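Local coordinates for ferredoxin (Thauera aromatica, PDB 1RGV), which carries two [4Fe-4S] clusters and serves as the electron donor of 4-hydroxybenzoyl-CoA reductase, at residues P34-A43 and L71-H79. Residues are numbered along the deposited sequence; the frame is centred on the assembly and turned at random.
Sequences PTKCSECVGA and LQEKYDRLH. With SF4 (iron/sulfur cluster), chain C.
With CG set opposite the backbone N (chi1 -175°) and a bend at chi3 (-61°), the long side chain of Lys74 leaves its helix and brings NZ to two carbonyl oxygens of residues 34-43. NZ donates to Pro34 O at 2.7 Å, nearly in line with the C=O bond, and to Cys37 O at 3.0 Å, the latter from above the carbonyl plane. A salt bridge to Glu66 gives the ammonium a third partner; lysine suits the place because one flexible chain can tie together backbone oxygens and a carboxylate.

Tyr75 also leaves the helix with CG anti to N (chi1 179°), its flat ring offering a broad face to Gly42, whose CA sits 3.9 Å from the centroid as a CH-pi contact. Glycine fits here: its backbone angles and the nearness of the ring leave no room for a CB. Ala43 CB adds a small apolar contact with Tyr75 CE1 at 3.8 Å.

One turn earlier on the helix, Leu71 crosses Val41 at about a right angle, CB against CG2, two branched apolar side chains fitting together, while Leu71 CD2 lies on Ser38 O.

The type I' turn Ser38-Val41 begins directly after Cys37 and includes Cys40. Cys37 SG and Cys40 SG bind FE3 and FE4, each at 2.5 Å, of the [4Fe-4S] cluster that Cys18 and Cys49 also ligate. This Cys-x-x-Cys pattern, familiar from bacterial 2[4Fe-4S] ferredoxins, is here backed by C-terminal helix 68-78, laid along the loop from strand 31-32 to helix 48-52.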
loop_
_atom_site.group_PDB
_atom_site.type_symbol
_atom_site.label_atom_id
_atom_site.label_comp_id
_atom_site.label_asym_id
_atom_site.label_seq_id
_atom_site.Cartn_x
_atom_site.Cartn_y
_atom_site.Cartn_z
ATOM N N PRO A 34 1.517 6.567 3.798
ATOM C CA PRO A 34 0.447 6.135 4.705
ATOM C C PRO A 34 -0.836 6.939 4.495
ATOM O O PRO A 34 -1.937 6.486 4.822
ATOM C CB PRO A 34 1.065 6.336 6.094
ATOM C CG PRO A 34 2.072 7.419 5.871
ATOM C CD PRO A 34 2.687 7.043 4.551
ATOM N N THR A 35 -0.674 8.128 3.929
ATOM C CA THR A 35 -1.782 9.029 3.641
ATOM C C THR A 35 -2.685 8.521 2.514
ATOM O O THR A 35 -3.901 8.737 2.533
ATOM C CB THR A 35 -1.236 10.423 3.267
ATOM O OG1 THR A 35 -1.003 11.166 4.466
ATOM C CG2 THR A 35 -2.193 11.180 2.354
ATOM N N LYS A 36 -2.087 7.838 1.543
ATOM C CA LYS A 36 -2.827 7.330 0.397
ATOM C C LYS A 36 -3.154 5.839 0.450
ATOM O O LYS A 36 -3.973 5.355 -0.336
ATOM C CB LYS A 36 -2.045 7.636 -0.881
ATOM C CG LYS A 36 -1.657 9.097 -1.011
ATOM C CD LYS A 36 -0.738 9.318 -2.197
ATOM C CE LYS A 36 -0.189 10.741 -2.223
ATOM N NZ LYS A 36 0.775 10.949 -3.344
ATOM N N CYS A 37 -2.531 5.105 1.367
ATOM C CA CYS A 37 -2.792 3.672 1.454
ATOM C C CYS A 37 -4.024 3.348 2.283
ATOM O O CYS A 37 -4.029 3.536 3.497
ATOM C CB CYS A 37 -1.584 2.937 2.040
ATOM S SG CYS A 37 -1.851 1.158 2.294
ATOM N N SER A 38 -5.065 2.852 1.617
ATOM C CA SER A 38 -6.311 2.484 2.288
ATOM C C SER A 38 -6.372 0.970 2.442
ATOM O O SER A 38 -7.422 0.405 2.758
ATOM C CB SER A 38 -7.515 2.948 1.467
ATOM O OG SER A 38 -7.615 2.217 0.255
ATOM N N GLU A 39 -5.235 0.319 2.212
ATOM C CA GLU A 39 -5.146 -1.133 2.301
ATOM C C GLU A 39 -6.083 -1.777 1.283
ATOM O O GLU A 39 -6.556 -2.900 1.472
ATOM C CB GLU A 39 -5.469 -1.597 3.727
ATOM C CG GLU A 39 -4.363 -1.235 4.714
ATOM C CD GLU A 39 -4.606 -1.764 6.108
ATOM O OE1 GLU A 39 -4.945 -2.961 6.236
ATOM O OE2 GLU A 39 -4.446 -0.986 7.076
ATOM N N CYS A 40 -6.328 -1.044 0.200
ATOM C CA CYS A 40 -7.194 -1.483 -0.887
ATOM C C CYS A 40 -8.684 -1.502 -0.563
ATOM O O CYS A 40 -9.496 -1.825 -1.434
ATOM C CB CYS A 40 -6.763 -2.863 -1.391
ATOM S SG CYS A 40 -5.414 -2.816 -2.588
ATOM N N VAL A 41 -9.058 -1.166 0.671
ATOM C CA VAL A 41 -10.480 -1.150 1.017
ATOM C C VAL A 41 -11.120 -0.093 0.126
ATOM O O VAL A 41 -10.487 0.916 -0.200
ATOM C CB VAL A 41 -10.732 -0.779 2.497
ATOM C CG1 VAL A 41 -9.812 -1.582 3.393
ATOM C CG2 VAL A 41 -10.541 0.708 2.709
ATOM N N GLY A 42 -12.364 -0.322 -0.271
ATOM C CA GLY A 42 -13.025 0.626 -1.146
ATOM C C GLY A 42 -12.632 0.340 -2.584
ATOM O O GLY A 42 -13.093 1.009 -3.508
ATOM N N ALA A 43 -11.778 -0.665 -2.772
ATOM C CA ALA A 43 -11.321 -1.050 -4.102
ATOM C C ALA A 43 -11.310 -2.562 -4.284
ATOM O O ALA A 43 -11.846 -3.070 -5.266
ATOM C CB ALA A 43 -9.933 -0.486 -4.361
ATOM N N LEU A 71 -10.326 3.595 6.863
ATOM C CA LEU A 71 -9.739 3.252 5.576
ATOM C C LEU A 71 -10.704 3.556 4.437
ATOM O O LEU A 71 -10.321 4.165 3.436
ATOM C CB LEU A 71 -9.343 1.774 5.569
ATOM C CG LEU A 71 -8.194 1.426 6.520
ATOM C CD1 LEU A 71 -8.113 -0.074 6.721
ATOM C CD2 LEU A 71 -6.892 1.986 5.960
ATOM N N GLN A 72 -11.956 3.138 4.598
ATOM C CA GLN A 72 -12.981 3.375 3.588
ATOM C C GLN A 72 -13.098 4.875 3.330
ATOM O O GLN A 72 -13.198 5.317 2.182
ATOM C CB GLN A 72 -14.331 2.826 4.063
ATOM C CG GLN A 72 -15.481 3.070 3.098
ATOM C CD GLN A 72 -15.305 2.348 1.777
ATOM O OE1 GLN A 72 -15.308 1.117 1.723
ATOM N NE2 GLN A 72 -15.149 3.112 0.701
ATOM N N GLU A 73 -13.077 5.649 4.412
ATOM C CA GLU A 73 -13.179 7.102 4.332
ATOM C C GLU A 73 -11.972 7.716 3.625
ATOM O O GLU A 73 -12.106 8.684 2.866
ATOM C CB GLU A 73 -13.333 7.682 5.741
ATOM C CG GLU A 73 -14.659 7.301 6.392
ATOM C CD GLU A 73 -14.765 7.738 7.843
ATOM O OE1 GLU A 73 -14.414 8.900 8.139
ATOM O OE2 GLU A 73 -15.211 6.924 8.684
ATOM N N LYS A 74 -10.796 7.145 3.868
ATOM C CA LYS A 74 -9.570 7.629 3.246
ATOM C C LYS A 74 -9.651 7.389 1.739
ATOM O O LYS A 74 -9.218 8.219 0.938
ATOM C CB LYS A 74 -8.354 6.893 3.820
ATOM C CG LYS A 74 -7.025 7.420 3.300
ATOM C CD LYS A 74 -5.858 6.516 3.671
ATOM C CE LYS A 74 -5.684 6.392 5.175
ATOM N NZ LYS A 74 -4.430 5.667 5.518
ATOM N N TYR A 75 -10.217 6.245 1.368
ATOM C CA TYR A 75 -10.363 5.869 -0.033
ATOM C C TYR A 75 -11.127 6.926 -0.825
ATOM O O TYR A 75 -10.690 7.355 -1.899
ATOM C CB TYR A 75 -11.100 4.531 -0.148
ATOM C CG TYR A 75 -11.306 4.094 -1.579
ATOM C CD1 TYR A 75 -10.267 3.519 -2.310
ATOM C CD2 TYR A 75 -12.521 4.317 -2.226
ATOM C CE1 TYR A 75 -10.433 3.183 -3.650
ATOM C CE2 TYR A 75 -12.695 3.987 -3.564
ATOM C CZ TYR A 75 -11.650 3.422 -4.269
ATOM O OH TYR A 75 -11.824 3.100 -5.594
ATOM N N ASP A 76 -12.274 7.334 -0.288
ATOM C CA ASP A 76 -13.124 8.328 -0.934
ATOM C C ASP A 76 -12.428 9.676 -1.107
ATOM O O ASP A 76 -12.429 10.250 -2.200
ATOM C CB ASP A 76 -14.410 8.506 -0.128
ATOM C CG ASP A 76 -15.141 7.196 0.093
ATOM O OD1 ASP A 76 -15.422 6.498 -0.905
ATOM O OD2 ASP A 76 -15.434 6.869 1.264
ATOM N N ARG A 77 -11.834 10.178 -0.028
ATOM C CA ARG A 77 -11.139 11.458 -0.073
ATOM C C ARG A 77 -10.153 11.504 -1.240
ATOM O O ARG A 77 -9.753 12.578 -1.688
ATOM C CB ARG A 77 -10.393 11.701 1.245
ATOM C CG ARG A 77 -11.269 11.581 2.490
ATOM C CD ARG A 77 -10.592 12.113 3.767
ATOM N NE ARG A 77 -9.393 11.366 4.153
ATOM C CZ ARG A 77 -8.178 11.557 3.636
ATOM N NH1 ARG A 77 -7.984 12.482 2.701
ATOM N NH2 ARG A 77 -7.154 10.819 4.053
ATOM N N LEU A 78 -9.778 10.333 -1.743
ATOM C CA LEU A 78 -8.822 10.242 -2.838
ATOM C C LEU A 78 -9.459 10.176 -4.220
ATOM O O LEU A 78 -8.879 10.648 -5.194
ATOM C CB LEU A 78 -7.921 9.025 -2.624
ATOM C CG LEU A 78 -7.018 9.105 -1.390
ATOM C CD1 LEU A 78 -6.542 7.718 -1.001
ATOM C CD2 LEU A 78 -5.845 10.030 -1.680
ATOM N N HIS A 79 -10.647 9.590 -4.308
ATOM C CA HIS A 79 -11.339 9.476 -5.590
ATOM C C HIS A 79 -12.646 10.271 -5.580
ATOM O O HIS A 79 -12.681 11.443 -5.966
ATOM C CB HIS A 79 -11.619 8.004 -5.899
ATOM C CG HIS A 79 -10.384 7.161 -5.978
ATOM N ND1 HIS A 79 -9.443 7.309 -6.976
ATOM C CD2 HIS A 79 -9.924 6.175 -5.172
ATOM C CE1 HIS A 79 -8.457 6.452 -6.779
ATOM N NE2 HIS A 79 -8.725 5.752 -5.691
HETATM FE FE1 SF4 C . -2.014 0.749 -2.696
HETATM FE FE2 SF4 C . -0.981 -1.661 -1.620
HETATM FE FE3 SF4 C . -2.071 0.292 -0.043
HETATM FE FE4 SF4 C . -3.655 -1.230 -1.759
HETATM S S1 SF4 C . -2.390 -1.983 0.107
HETATM S S2 SF4 C . -3.703 0.807 -1.288
HETATM S S3 SF4 C . -2.200 -1.541 -3.422
HETATM S S4 SF4 C . -0.277 0.489 -1.183
#